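Local structure of type II 3-hydroxyacyl-CoA dehydrogenase (1UAY) at residues A[23-28]-A[220-225]; A[214-219]-A[231-236]; A[107-112]-A[128-133]. The protein probably oxidises 3-hydroxyacyl-CoA to 3-ketoacyl-CoA in fatty acid beta-oxidation, as a short-chain dehydrogenase whose Rossmann fold would bind the dinucleotide cofactor. All coordinates share one frame; numbering follows the deposited sequence.

Contact 1 (A[23-28]-A[220-225]); sequences KARGYR and ILENPM
Arg25 lays the NE edge of its guanidinium against the carboxylate of Glu222, and this salt bridge is the polar half of the meeting between the ends of helices 13-25 and 210-222. NE lies 3.2 Å from Glu222 OE1 in a fairly straight hydrogen bond, 159° at the hydrogen, while NH2 adds a weak one to the same oxygen at 3.4 Å. OE1 sits within the guanidinium plane and is approached on its anti side, somewhat out of the carboxylate plane; the two flat groups are turned 66° apart, so this is not the coplanar pairing in which two nitrogens face two oxygens. Arg25 bends at chi2 (68°), whereas the Glu222 chain runs out extended to meet it from the opposite direction. Beneath the bridge, Tyr27 and Leu221 come from opposite directions too, Leu221 CD1 4.0 Å from Tyr27 OH and oblique to the ring. Both are buried against Ala69 of strand 67-72 and Leu22 of helix 13-25. Between the two layers the chain turns at Gly26, whose positive phi closes the helix in a Schellman motif and lets Tyr27 fold back inward. With both charged partners exposed, the bridge is probably weakened by solvent screening, while the Tyr27-Leu221 packing below joins the two helix ends to the sheet.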
ATOM      1  N   LYS A  23     -24.645 -19.587  10.413  1.00  9.23           N
ATOM      2  CA  LYS A  23     -25.762 -20.365  10.940  1.00  9.95           C
ATOM      3  C   LYS A  23     -25.240 -21.700  11.468  1.00 10.98           C
ATOM      4  O   LYS A  23     -25.614 -22.135  12.556  1.00 12.67           O
ATOM      5  CB  LYS A  23     -26.802 -20.606   9.842  1.00 11.16           C
ATOM      6  CG  LYS A  23     -28.034 -21.375  10.303  1.00 12.15           C
ATOM      7  CD  LYS A  23     -28.848 -20.573  11.309  1.00 17.19           C
ATOM      8  CE  LYS A  23     -30.045 -21.366  11.819  1.00 19.48           C
ATOM      9  NZ  LYS A  23     -30.951 -21.793  10.720  1.00 22.13           N
ATOM     10  N   ALA A  24     -24.370 -22.346  10.695  1.00 11.56           N
ATOM     11  CA  ALA A  24     -23.800 -23.630  11.093  1.00 11.84           C
ATOM     12  C   ALA A  24     -22.953 -23.486  12.355  1.00 13.10           C
ATOM     13  O   ALA A  24     -22.822 -24.432  13.136  1.00 13.92           O
ATOM     14  CB  ALA A  24     -22.954 -24.195   9.963  1.00 12.51           C
ATOM     15  N   ARG A  25     -22.383 -22.299  12.548  1.00 13.04           N
ATOM     16  CA  ARG A  25     -21.544 -22.011  13.707  1.00 14.26           C
ATOM     17  C   ARG A  25     -22.377 -21.777  14.964  1.00 14.11           C
ATOM     18  O   ARG A  25     -21.844 -21.775  16.073  1.00 15.84           O
ATOM     19  CB  ARG A  25     -20.670 -20.785  13.427  1.00 15.23           C
ATOM     20  CG  ARG A  25     -19.735 -20.387  14.565  1.00 18.87           C
ATOM     21  CD  ARG A  25     -18.635 -21.416  14.783  1.00 21.78           C
ATOM     22  NE  ARG A  25     -17.712 -21.013  15.841  1.00 23.52           N
ATOM     23  CZ  ARG A  25     -18.041 -20.920  17.126  1.00 25.12           C
ATOM     24  NH1 ARG A  25     -19.276 -21.203  17.520  1.00 25.50           N
ATOM     25  NH2 ARG A  25     -17.136 -20.538  18.018  1.00 26.08           N
ATOM     26  N   GLY A  26     -23.679 -21.568  14.791  1.00 12.87           N
ATOM     27  CA  GLY A  26     -24.545 -21.354  15.936  1.00 13.06           C
ATOM     28  C   GLY A  26     -25.172 -19.976  16.056  1.00 11.39           C
ATOM     29  O   GLY A  26     -25.926 -19.718  16.994  1.00 13.13           O
ATOM     30  N   TYR A  27     -24.867 -19.081  15.124  1.00 10.25           N
ATOM     31  CA  TYR A  27     -25.441 -17.741  15.168  1.00 10.28           C
ATOM     32  C   TYR A  27     -26.888 -17.741  14.696  1.00 10.53           C
ATOM     33  O   TYR A  27     -27.280 -18.568  13.872  1.00 10.68           O
ATOM     34  CB  TYR A  27     -24.662 -16.774  14.265  1.00  9.59           C
ATOM     35  CG  TYR A  27     -23.320 -16.326  14.793  1.00  8.81           C
ATOM     36  CD1 TYR A  27     -22.179 -17.102  14.605  1.00  9.06           C
ATOM     37  CD2 TYR A  27     -23.193 -15.118  15.477  1.00  9.73           C
ATOM     38  CE1 TYR A  27     -20.937 -16.682  15.087  1.00  9.46           C
ATOM     39  CE2 TYR A  27     -21.962 -14.693  15.961  1.00  9.98           C
ATOM     40  CZ  TYR A  27     -20.839 -15.475  15.763  1.00  9.89           C
ATOM     41  OH  TYR A  27     -19.619 -15.048  16.239  1.00 11.76           O
ATOM     42  N   ARG A  28     -27.674 -16.816  15.239  1.00 10.36           N
ATOM     43  CA  ARG A  28     -29.065 -16.626  14.830  1.00 10.13           C
ATOM     44  C   ARG A  28     -28.872 -15.603  13.713  1.00  9.12           C
ATOM     45  O   ARG A  28     -28.676 -14.416  13.971  1.00  9.44           O
ATOM     46  CB  ARG A  28     -29.879 -16.021  15.975  1.00 12.42           C
ATOM     47  CG  ARG A  28     -30.032 -16.928  17.188  1.00 17.91           C
ATOM     48  CD  ARG A  28     -31.015 -18.053  16.914  1.00 23.51           C
ATOM     49  NE  ARG A  28     -31.337 -18.804  18.124  1.00 28.61           N
ATOM     50  CZ  ARG A  28     -32.317 -19.698  18.212  1.00 29.87           C
ATOM     51  NH1 ARG A  28     -33.081 -19.955  17.158  1.00 32.27           N
ATOM     52  NH2 ARG A  28     -32.534 -20.335  19.355  1.00 31.64           N
ATOM     53  N   ILE A 220     -11.969 -14.235  11.080  1.00  6.34           N
ATOM     54  CA  ILE A 220     -11.878 -12.864  11.564  1.00  7.84           C
ATOM     55  C   ILE A 220     -12.689 -12.735  12.853  1.00  7.10           C
ATOM     56  O   ILE A 220     -12.238 -12.130  13.825  1.00  7.63           O
ATOM     57  CB  ILE A 220     -12.396 -11.867  10.505  1.00  7.39           C
ATOM     58  CG1 ILE A 220     -11.422 -11.834   9.322  1.00  8.91           C
ATOM     59  CG2 ILE A 220     -12.557 -10.477  11.120  1.00  8.65           C
ATOM     60  CD1 ILE A 220     -11.967 -11.155   8.085  1.00  9.10           C
ATOM     61  N   LEU A 221     -13.882 -13.322  12.874  1.00  7.42           N
ATOM     62  CA  LEU A 221     -14.718 -13.253  14.068  1.00  8.05           C
ATOM     63  C   LEU A 221     -14.060 -13.918  15.275  1.00  8.86           C
ATOM     64  O   LEU A 221     -14.246 -13.476  16.410  1.00 10.31           O
ATOM     65  CB  LEU A 221     -16.076 -13.910  13.804  1.00  8.79           C
ATOM     66  CG  LEU A 221     -16.965 -13.228  12.762  1.00 10.41           C
ATOM     67  CD1 LEU A 221     -18.225 -14.051  12.575  1.00 11.50           C
ATOM     68  CD2 LEU A 221     -17.306 -11.811  13.202  1.00 11.79           C
ATOM     69  N   GLU A 222     -13.290 -14.973  15.029  1.00  8.25           N
ATOM     70  CA  GLU A 222     -12.627 -15.715  16.098  1.00 10.18           C
ATOM     71  C   GLU A 222     -11.237 -15.233  16.495  1.00 10.58           C
ATOM     72  O   GLU A 222     -10.661 -15.747  17.455  1.00 11.57           O
ATOM     73  CB  GLU A 222     -12.531 -17.197  15.723  1.00 13.95           C
ATOM     74  CG  GLU A 222     -13.830 -17.968  15.839  1.00 21.31           C
ATOM     75  CD  GLU A 222     -13.667 -19.427  15.469  1.00 24.88           C
ATOM     76  OE1 GLU A 222     -14.558 -20.233  15.812  1.00 29.51           O
ATOM     77  OE2 GLU A 222     -12.650 -19.770  14.826  1.00 27.15           O
ATOM     78  N   ASN A 223     -10.694 -14.258  15.773  1.00  8.81           N
ATOM     79  CA  ASN A 223      -9.353 -13.762  16.078  1.00  8.08           C
ATOM     80  C   ASN A 223      -9.381 -12.292  16.486  1.00  8.07           C
ATOM     81  O   ASN A 223      -9.393 -11.405  15.636  1.00  7.26           O
ATOM     82  CB  ASN A 223      -8.442 -13.937  14.863  1.00  8.72           C
ATOM     83  CG  ASN A 223      -6.976 -13.846  15.228  1.00  9.45           C
ATOM     84  OD1 ASN A 223      -6.605 -13.141  16.168  1.00 10.05           O
ATOM     85  ND2 ASN A 223      -6.130 -14.549  14.483  1.00  8.47           N
ATOM     86  N   PRO A 224      -9.366 -12.017  17.798  1.00  8.29           N
ATOM     87  CA  PRO A 224      -9.395 -10.648  18.322  1.00  8.43           C
ATOM     88  C   PRO A 224      -8.332  -9.698  17.780  1.00  8.28           C
ATOM     89  O   PRO A 224      -8.564  -8.495  17.689  1.00  8.74           O
ATOM     90  CB  PRO A 224      -9.259 -10.850  19.830  1.00  9.56           C
ATOM     91  CG  PRO A 224      -9.884 -12.189  20.052  1.00 10.45           C
ATOM     92  CD  PRO A 224      -9.340 -12.998  18.899  1.00  9.27           C
ATOM     93  N   MET A 225      -7.166 -10.228  17.423  1.00  7.83           N
ATOM     94  CA  MET A 225      -6.096  -9.373  16.923  1.00  6.77           C
ATOM     95  C   MET A 225      -6.258  -8.848  15.497  1.00  8.10           C
ATOM     96  O   MET A 225      -5.526  -7.948  15.089  1.00  8.30           O
ATOM     97  CB  MET A 225      -4.744 -10.073  17.075  1.00  8.84           C
ATOM     98  CG  MET A 225      -4.211 -10.094  18.504  1.00  9.64           C
ATOM     99  SD  MET A 225      -3.897  -8.449  19.215  1.00 11.84           S
ATOM    100  CE  MET A 225      -2.417  -7.967  18.321  1.00 13.87           C
TER

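Contact 2 (A[214-219]-A[231-236]); sequences AALVLH and VRLDGA
Asp234 OD2 takes two hydrogen bonds from one guanidinium, from Arg232 NE at 2.7 Å and from Arg232 NH2 at 3.0 Å. The oxygen lies in the plane of that group; both nitrogens of one edge reach it, nearly along its C-O axis. The other carboxylate oxygen, OD1, accepts from Ala236 N at 3.0 Å, coming from above the carboxylate plane; this closes an Asx turn just after the strand, with Gly235 at positive phi inside it. Arg232 NH2 has a second acid in Glu140, and Glu229 of the second subunit takes the backbone N of Arg232. The Arg232 side chain points away from helix 210-222. Val231 and Leu233 turn toward the helix, and both meet one methyl, Leu216 CD2. Val231 CG1 reaches it tip to tip at 3.8 Å and Leu233 CD2 in the same manner at 4.1 Å. The chi1 of Leu216 (176°) carries its branch out from the helix between the two strand residues. His219 of the second subunit also packs on Leu216, and the two copies of His219 stack on each other. Helix 210-222 thus lies on edge strand 230-233 of the 3-2-1-4-5-6-7 sheet, completing the left-handed crossover from strand 171-178 that adds the seventh strand to the Rossmann fold of short-chain dehydrogenases.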
ATOM      1  N   ALA A 214     -16.311 -17.234   3.180  1.00  7.27           N
ATOM      2  CA  ALA A 214     -16.982 -17.461   4.454  1.00  7.24           C
ATOM      3  C   ALA A 214     -16.006 -17.921   5.533  1.00  7.11           C
ATOM      4  O   ALA A 214     -16.103 -17.501   6.683  1.00  7.30           O
ATOM      5  CB  ALA A 214     -18.091 -18.494   4.289  1.00  7.45           C
ATOM      6  N   ALA A 215     -15.070 -18.789   5.162  1.00  7.03           N
ATOM      7  CA  ALA A 215     -14.088 -19.294   6.116  1.00  7.63           C
ATOM      8  C   ALA A 215     -13.236 -18.161   6.686  1.00  7.15           C
ATOM      9  O   ALA A 215     -12.938 -18.140   7.884  1.00  7.85           O
ATOM     10  CB  ALA A 215     -13.196 -20.341   5.449  1.00  8.13           C
ATOM     11  N   LEU A 216     -12.834 -17.222   5.834  1.00  6.67           N
ATOM     12  CA  LEU A 216     -12.032 -16.099   6.303  1.00  6.94           C
ATOM     13  C   LEU A 216     -12.862 -15.213   7.231  1.00  6.89           C
ATOM     14  O   LEU A 216     -12.375 -14.759   8.271  1.00  7.47           O
ATOM     15  CB  LEU A 216     -11.506 -15.273   5.126  1.00  6.66           C
ATOM     16  CG  LEU A 216     -10.733 -14.006   5.515  1.00  7.04           C
ATOM     17  CD1 LEU A 216      -9.544 -14.357   6.399  1.00  7.92           C
ATOM     18  CD2 LEU A 216     -10.271 -13.291   4.254  1.00  8.56           C
ATOM     19  N   VAL A 217     -14.116 -14.967   6.860  1.00  7.51           N
ATOM     20  CA  VAL A 217     -14.983 -14.148   7.694  1.00  7.30           C
ATOM     21  C   VAL A 217     -15.101 -14.775   9.080  1.00  6.96           C
ATOM     22  O   VAL A 217     -14.985 -14.082  10.092  1.00  8.14           O
ATOM     23  CB  VAL A 217     -16.388 -13.989   7.062  1.00  6.96           C
ATOM     24  CG1 VAL A 217     -17.348 -13.338   8.055  1.00  9.21           C
ATOM     25  CG2 VAL A 217     -16.285 -13.142   5.803  1.00  8.58           C
ATOM     26  N   LEU A 218     -15.328 -16.084   9.138  1.00  7.32           N
ATOM     27  CA  LEU A 218     -15.439 -16.727  10.444  1.00  8.11           C
ATOM     28  C   LEU A 218     -14.124 -16.670  11.222  1.00  7.63           C
ATOM     29  O   LEU A 218     -14.092 -16.532  12.439  1.00  8.91           O
ATOM     30  CB  LEU A 218     -15.848 -18.186  10.234  1.00  9.27           C
ATOM     31  CG  LEU A 218     -17.351 -18.394  10.425  1.00 11.70           C
ATOM     32  CD1 LEU A 218     -18.165 -17.715   9.324  1.00 14.10           C
ATOM     33  CD2 LEU A 218     -17.755 -19.869  10.408  1.00 15.94           C
ATOM     34  N   HIS A 219     -12.982 -16.751  10.546  1.00  7.06           N
ATOM     35  CA  HIS A 219     -11.727 -16.648  11.273  1.00  6.39           C
ATOM     36  C   HIS A 219     -11.579 -15.245  11.849  1.00  7.27           C
ATOM     37  O   HIS A 219     -11.110 -15.075  12.972  1.00  7.48           O
ATOM     38  CB  HIS A 219     -10.517 -16.944  10.391  1.00  7.41           C
ATOM     39  CG  HIS A 219      -9.222 -16.825  11.131  1.00  7.10           C
ATOM     40  ND1 HIS A 219      -8.896 -17.659  12.180  1.00  8.82           N
ATOM     41  CD2 HIS A 219      -8.230 -15.907  11.057  1.00  7.01           C
ATOM     42  CE1 HIS A 219      -7.763 -17.254  12.724  1.00  7.91           C
ATOM     43  NE2 HIS A 219      -7.338 -16.192  12.064  1.00  8.99           N
ATOM     44  N   VAL A 231      -7.866  -7.521   4.278  1.00  6.53           N
ATOM     45  CA  VAL A 231      -7.273  -8.804   3.926  1.00  7.99           C
ATOM     46  C   VAL A 231      -7.629  -9.204   2.502  1.00  7.71           C
ATOM     47  O   VAL A 231      -8.803  -9.395   2.181  1.00  7.47           O
ATOM     48  CB  VAL A 231      -7.754  -9.926   4.873  1.00  9.27           C
ATOM     49  CG1 VAL A 231      -7.054 -11.236   4.523  1.00  9.25           C
ATOM     50  CG2 VAL A 231      -7.485  -9.539   6.316  1.00 10.86           C
ATOM     51  N   ARG A 232      -6.615  -9.317   1.650  1.00  8.55           N
ATOM     52  CA  ARG A 232      -6.827  -9.721   0.264  1.00  7.66           C
ATOM     53  C   ARG A 232      -7.025 -11.233   0.210  1.00  8.13           C
ATOM     54  O   ARG A 232      -6.223 -11.994   0.750  1.00  8.63           O
ATOM     55  CB  ARG A 232      -5.624  -9.339  -0.610  1.00  8.42           C
ATOM     56  CG  ARG A 232      -5.347  -7.839  -0.688  1.00  9.92           C
ATOM     57  CD  ARG A 232      -4.187  -7.513  -1.640  1.00 12.28           C
ATOM     58  NE  ARG A 232      -4.458  -7.949  -3.010  1.00 10.74           N
ATOM     59  CZ  ARG A 232      -4.300  -7.187  -4.088  1.00  8.69           C
ATOM     60  NH1 ARG A 232      -3.869  -5.936  -3.971  1.00 10.59           N
ATOM     61  NH2 ARG A 232      -4.578  -7.674  -5.286  1.00  9.38           N
ATOM     62  N   LEU A 233      -8.100 -11.662  -0.441  1.00  6.75           N
ATOM     63  CA  LEU A 233      -8.415 -13.084  -0.595  1.00  7.05           C
ATOM     64  C   LEU A 233      -8.520 -13.208  -2.106  1.00  7.87           C
ATOM     65  O   LEU A 233      -9.617 -13.144  -2.669  1.00  8.42           O
ATOM     66  CB  LEU A 233      -9.754 -13.397   0.072  1.00  8.64           C
ATOM     67  CG  LEU A 233     -10.167 -14.867   0.104  1.00  7.54           C
ATOM     68  CD1 LEU A 233      -9.166 -15.675   0.916  1.00  8.71           C
ATOM     69  CD2 LEU A 233     -11.556 -14.979   0.717  1.00  8.60           C
ATOM     70  N   ASP A 234      -7.376 -13.416  -2.753  1.00  7.41           N
ATOM     71  CA  ASP A 234      -7.338 -13.397  -4.205  1.00  6.75           C
ATOM     72  C   ASP A 234      -6.430 -14.354  -4.968  1.00  6.56           C
ATOM     73  O   ASP A 234      -6.201 -14.137  -6.156  1.00  7.81           O
ATOM     74  CB  ASP A 234      -6.972 -11.977  -4.632  1.00  7.23           C
ATOM     75  CG  ASP A 234      -5.629 -11.538  -4.067  1.00  7.40           C
ATOM     76  OD1 ASP A 234      -4.846 -12.419  -3.647  1.00  8.23           O
ATOM     77  OD2 ASP A 234      -5.347 -10.324  -4.049  1.00  9.99           O
ATOM     78  N   GLY A 235      -5.903 -15.387  -4.327  1.00  6.90           N
ATOM     79  CA  GLY A 235      -5.040 -16.305  -5.053  1.00  7.37           C
ATOM     80  C   GLY A 235      -3.837 -15.646  -5.712  1.00  7.57           C
ATOM     81  O   GLY A 235      -3.329 -16.129  -6.734  1.00  8.19           O
ATOM     82  N   ALA A 236      -3.384 -14.540  -5.124  1.00  7.61           N
ATOM     83  CA  ALA A 236      -2.233 -13.774  -5.607  1.00  7.21           C
ATOM     84  C   ALA A 236      -2.503 -12.990  -6.888  1.00  7.34           C
ATOM     85  O   ALA A 236      -1.578 -12.537  -7.563  1.00  7.73           O
ATOM     86  CB  ALA A 236      -1.015 -14.693  -5.786  1.00  8.24           C
TER

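Contact 3 (A[107-112]-A[128-133]); sequences NVLRLA and GVIVNT
Leu109, set against Ile130 and Asn132, is the residue to watch in a walk along 107-112. Before it, on the side of the helix turned from strand 128-133, Asn107 OD1 is held by both Arg110 NE and Arg110 NH2, each at 2.9 Å; Val108 points toward the strand but packs on Val70 and Ser72 of strand 67-72. Leu109 itself, with CG anti to the backbone N (chi1 -176°), lies across Ile130 at about a right angle, CG 4.1 Å from Ile130 CD1. The same isoleucine methyl also sits 3.9 Å from Leu109 O, so Ile130 packs on helix backbone as well as side chain. Further out, Leu109 CD1 comes to 3.7 Å from Asn132 ND2, the two side chains again crossing roughly at right angles. Arg110 points away, its guanidinium covered on one face by Leu111 CD2, and adds a salt bridge to Glu51 and a bond from NH1 to His89 O of the third subunit, while Leu111 packs on helix 51-64. Ala112 turns back toward the strand. The polar bonds of Asn107 and Arg110 thus lie on the other side from strand 128-133, and no hydrogen bond joins the two segments: they are held by van der Waals packing, to which Leu109 O and the Asn132 amide lend polar atoms.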
ATOM      1  N   ASN A 107     -23.686   2.883   5.847  1.00  6.84           N
ATOM      2  CA  ASN A 107     -25.001   2.892   6.471  1.00  7.72           C
ATOM      3  C   ASN A 107     -25.133   1.699   7.418  1.00  6.76           C
ATOM      4  O   ASN A 107     -25.581   1.842   8.556  1.00  7.70           O
ATOM      5  CB  ASN A 107     -26.079   2.855   5.378  1.00  7.29           C
ATOM      6  CG  ASN A 107     -27.430   3.331   5.866  1.00  9.26           C
ATOM      7  OD1 ASN A 107     -27.522   4.176   6.757  1.00  9.88           O
ATOM      8  ND2 ASN A 107     -28.492   2.806   5.265  1.00 11.64           N
ATOM      9  N   VAL A 108     -24.727   0.524   6.957  1.00  6.28           N
ATOM     10  CA  VAL A 108     -24.799  -0.672   7.784  1.00  7.77           C
ATOM     11  C   VAL A 108     -23.862  -0.549   8.986  1.00  8.31           C
ATOM     12  O   VAL A 108     -24.226  -0.891  10.113  1.00  8.76           O
ATOM     13  CB  VAL A 108     -24.431  -1.923   6.954  1.00  6.93           C
ATOM     14  CG1 VAL A 108     -24.267  -3.140   7.858  1.00  9.54           C
ATOM     15  CG2 VAL A 108     -25.515  -2.176   5.911  1.00  9.63           C
ATOM     16  N   LEU A 109     -22.661  -0.037   8.750  1.00  6.63           N
ATOM     17  CA  LEU A 109     -21.691   0.105   9.825  1.00  7.57           C
ATOM     18  C   LEU A 109     -22.151   1.042  10.939  1.00  6.91           C
ATOM     19  O   LEU A 109     -22.096   0.683  12.119  1.00  7.20           O
ATOM     20  CB  LEU A 109     -20.351   0.581   9.256  1.00  8.73           C
ATOM     21  CG  LEU A 109     -19.187   0.681  10.245  1.00 11.81           C
ATOM     22  CD1 LEU A 109     -17.889   0.327   9.537  1.00 13.77           C
ATOM     23  CD2 LEU A 109     -19.131   2.072  10.843  1.00 13.47           C
ATOM     24  N   ARG A 110     -22.613   2.236  10.578  1.00  6.55           N
ATOM     25  CA  ARG A 110     -23.045   3.203  11.587  1.00  6.45           C
ATOM     26  C   ARG A 110     -24.270   2.737  12.375  1.00  6.38           C
ATOM     27  O   ARG A 110     -24.339   2.925  13.592  1.00  6.91           O
ATOM     28  CB  ARG A 110     -23.337   4.564  10.934  1.00  7.12           C
ATOM     29  CG  ARG A 110     -24.650   4.614  10.175  1.00  7.59           C
ATOM     30  CD  ARG A 110     -24.845   5.886   9.350  1.00  7.97           C
ATOM     31  NE  ARG A 110     -26.163   5.845   8.717  1.00  8.77           N
ATOM     32  CZ  ARG A 110     -27.232   6.509   9.145  1.00  9.48           C
ATOM     33  NH1 ARG A 110     -27.159   7.302  10.206  1.00  9.78           N
ATOM     34  NH2 ARG A 110     -28.399   6.331   8.540  1.00 11.06           N
ATOM     35  N   LEU A 111     -25.226   2.120  11.685  1.00  6.11           N
ATOM     36  CA  LEU A 111     -26.450   1.662  12.331  1.00  6.58           C
ATOM     37  C   LEU A 111     -26.233   0.430  13.199  1.00  6.93           C
ATOM     38  O   LEU A 111     -26.767   0.344  14.309  1.00  7.47           O
ATOM     39  CB  LEU A 111     -27.529   1.403  11.273  1.00  6.65           C
ATOM     40  CG  LEU A 111     -27.977   2.672  10.537  1.00  5.32           C
ATOM     41  CD1 LEU A 111     -28.943   2.312   9.426  1.00  8.81           C
ATOM     42  CD2 LEU A 111     -28.626   3.642  11.519  1.00  7.67           C
ATOM     43  N   ALA A 112     -25.446  -0.521  12.711  1.00  6.87           N
ATOM     44  CA  ALA A 112     -25.174  -1.718  13.494  1.00  7.19           C
ATOM     45  C   ALA A 112     -24.332  -1.343  14.713  1.00  6.86           C
ATOM     46  O   ALA A 112     -24.618  -1.771  15.831  1.00  8.09           O
ATOM     47  CB  ALA A 112     -24.442  -2.756  12.642  1.00  7.65           C
ATOM     48  N   GLY A 128     -18.750  -6.675  19.517  1.00  7.97           N
ATOM     49  CA  GLY A 128     -19.114  -7.120  18.184  1.00  7.73           C
ATOM     50  C   GLY A 128     -17.995  -6.936  17.179  1.00  6.48           C
ATOM     51  O   GLY A 128     -16.937  -6.385  17.494  1.00  6.83           O
ATOM     52  N   VAL A 129     -18.238  -7.404  15.959  1.00  5.93           N
ATOM     53  CA  VAL A 129     -17.265  -7.312  14.882  1.00  6.97           C
ATOM     54  C   VAL A 129     -17.997  -7.024  13.580  1.00  6.64           C
ATOM     55  O   VAL A 129     -18.968  -7.703  13.240  1.00  7.15           O
ATOM     56  CB  VAL A 129     -16.476  -8.633  14.731  1.00  7.07           C
ATOM     57  CG1 VAL A 129     -15.428  -8.499  13.628  1.00  7.54           C
ATOM     58  CG2 VAL A 129     -15.818  -9.003  16.057  1.00  8.90           C
ATOM     59  N   ILE A 130     -17.531  -6.006  12.866  1.00  6.37           N
ATOM     60  CA  ILE A 130     -18.124  -5.617  11.595  1.00  7.07           C
ATOM     61  C   ILE A 130     -17.121  -5.912  10.486  1.00  6.33           C
ATOM     62  O   ILE A 130     -16.005  -5.393  10.485  1.00  6.60           O
ATOM     63  CB  ILE A 130     -18.496  -4.119  11.603  1.00  7.04           C
ATOM     64  CG1 ILE A 130     -19.493  -3.855  12.739  1.00  9.51           C
ATOM     65  CG2 ILE A 130     -19.090  -3.712  10.253  1.00  7.90           C
ATOM     66  CD1 ILE A 130     -19.902  -2.403  12.895  1.00 10.47           C
ATOM     67  N   VAL A 131     -17.519  -6.772   9.555  1.00  6.26           N
ATOM     68  CA  VAL A 131     -16.661  -7.157   8.443  1.00  6.69           C
ATOM     69  C   VAL A 131     -17.238  -6.623   7.144  1.00  7.17           C
ATOM     70  O   VAL A 131     -18.357  -6.979   6.758  1.00  7.10           O
ATOM     71  CB  VAL A 131     -16.547  -8.692   8.333  1.00  6.75           C
ATOM     72  CG1 VAL A 131     -15.573  -9.072   7.221  1.00  8.79           C
ATOM     73  CG2 VAL A 131     -16.095  -9.272   9.664  1.00  8.96           C
ATOM     74  N   ASN A 132     -16.482  -5.754   6.484  1.00  5.90           N
ATOM     75  CA  ASN A 132     -16.923  -5.182   5.221  1.00  7.02           C
ATOM     76  C   ASN A 132     -16.253  -5.904   4.066  1.00  6.81           C
ATOM     77  O   ASN A 132     -15.248  -6.595   4.248  1.00  7.40           O
ATOM     78  CB  ASN A 132     -16.605  -3.687   5.167  1.00  7.77           C
ATOM     79  CG  ASN A 132     -17.337  -2.900   6.239  1.00  8.59           C
ATOM     80  OD1 ASN A 132     -18.442  -3.261   6.639  1.00 11.59           O
ATOM     81  ND2 ASN A 132     -16.736  -1.808   6.688  1.00 13.53           N
ATOM     82  N   THR A 133     -16.817  -5.741   2.876  1.00  7.43           N
ATOM     83  CA  THR A 133     -16.285  -6.389   1.694  1.00  7.07           C
ATOM     84  C   THR A 133     -15.922  -5.368   0.632  1.00  7.37           C
ATOM     85  O   THR A 133     -16.778  -4.636   0.133  1.00  8.30           O
ATOM     86  CB  THR A 133     -17.312  -7.377   1.103  1.00  7.47           C
ATOM     87  OG1 THR A 133     -17.781  -8.252   2.137  1.00  8.05           O
ATOM     88  CG2 THR A 133     -16.678  -8.212   0.000  1.00  9.00           C
TER

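In the fold
The three contacts sit on the two faces of one parallel sheet. Contacts 1 and 2 share helix 210-222, their centres 14 Å apart, and meet where Arg25 CB lies 4.3 Å from Leu218 CD2; both also border the second subunit. Contact 3 packs helix 91-116 on the other face, yet its strand 128-133 carries residues toward contact 1: Leu221 CD2 is 3.6 Å from Val129 CB, and Ile220 CG2 is 4.0 Å from Val131 CG2. Contacts 2 and 3 do not touch, their nearest atoms about 4 Å apart. The Asn132 side chain of contact 3 lies about 12 Å from the bound adenosine.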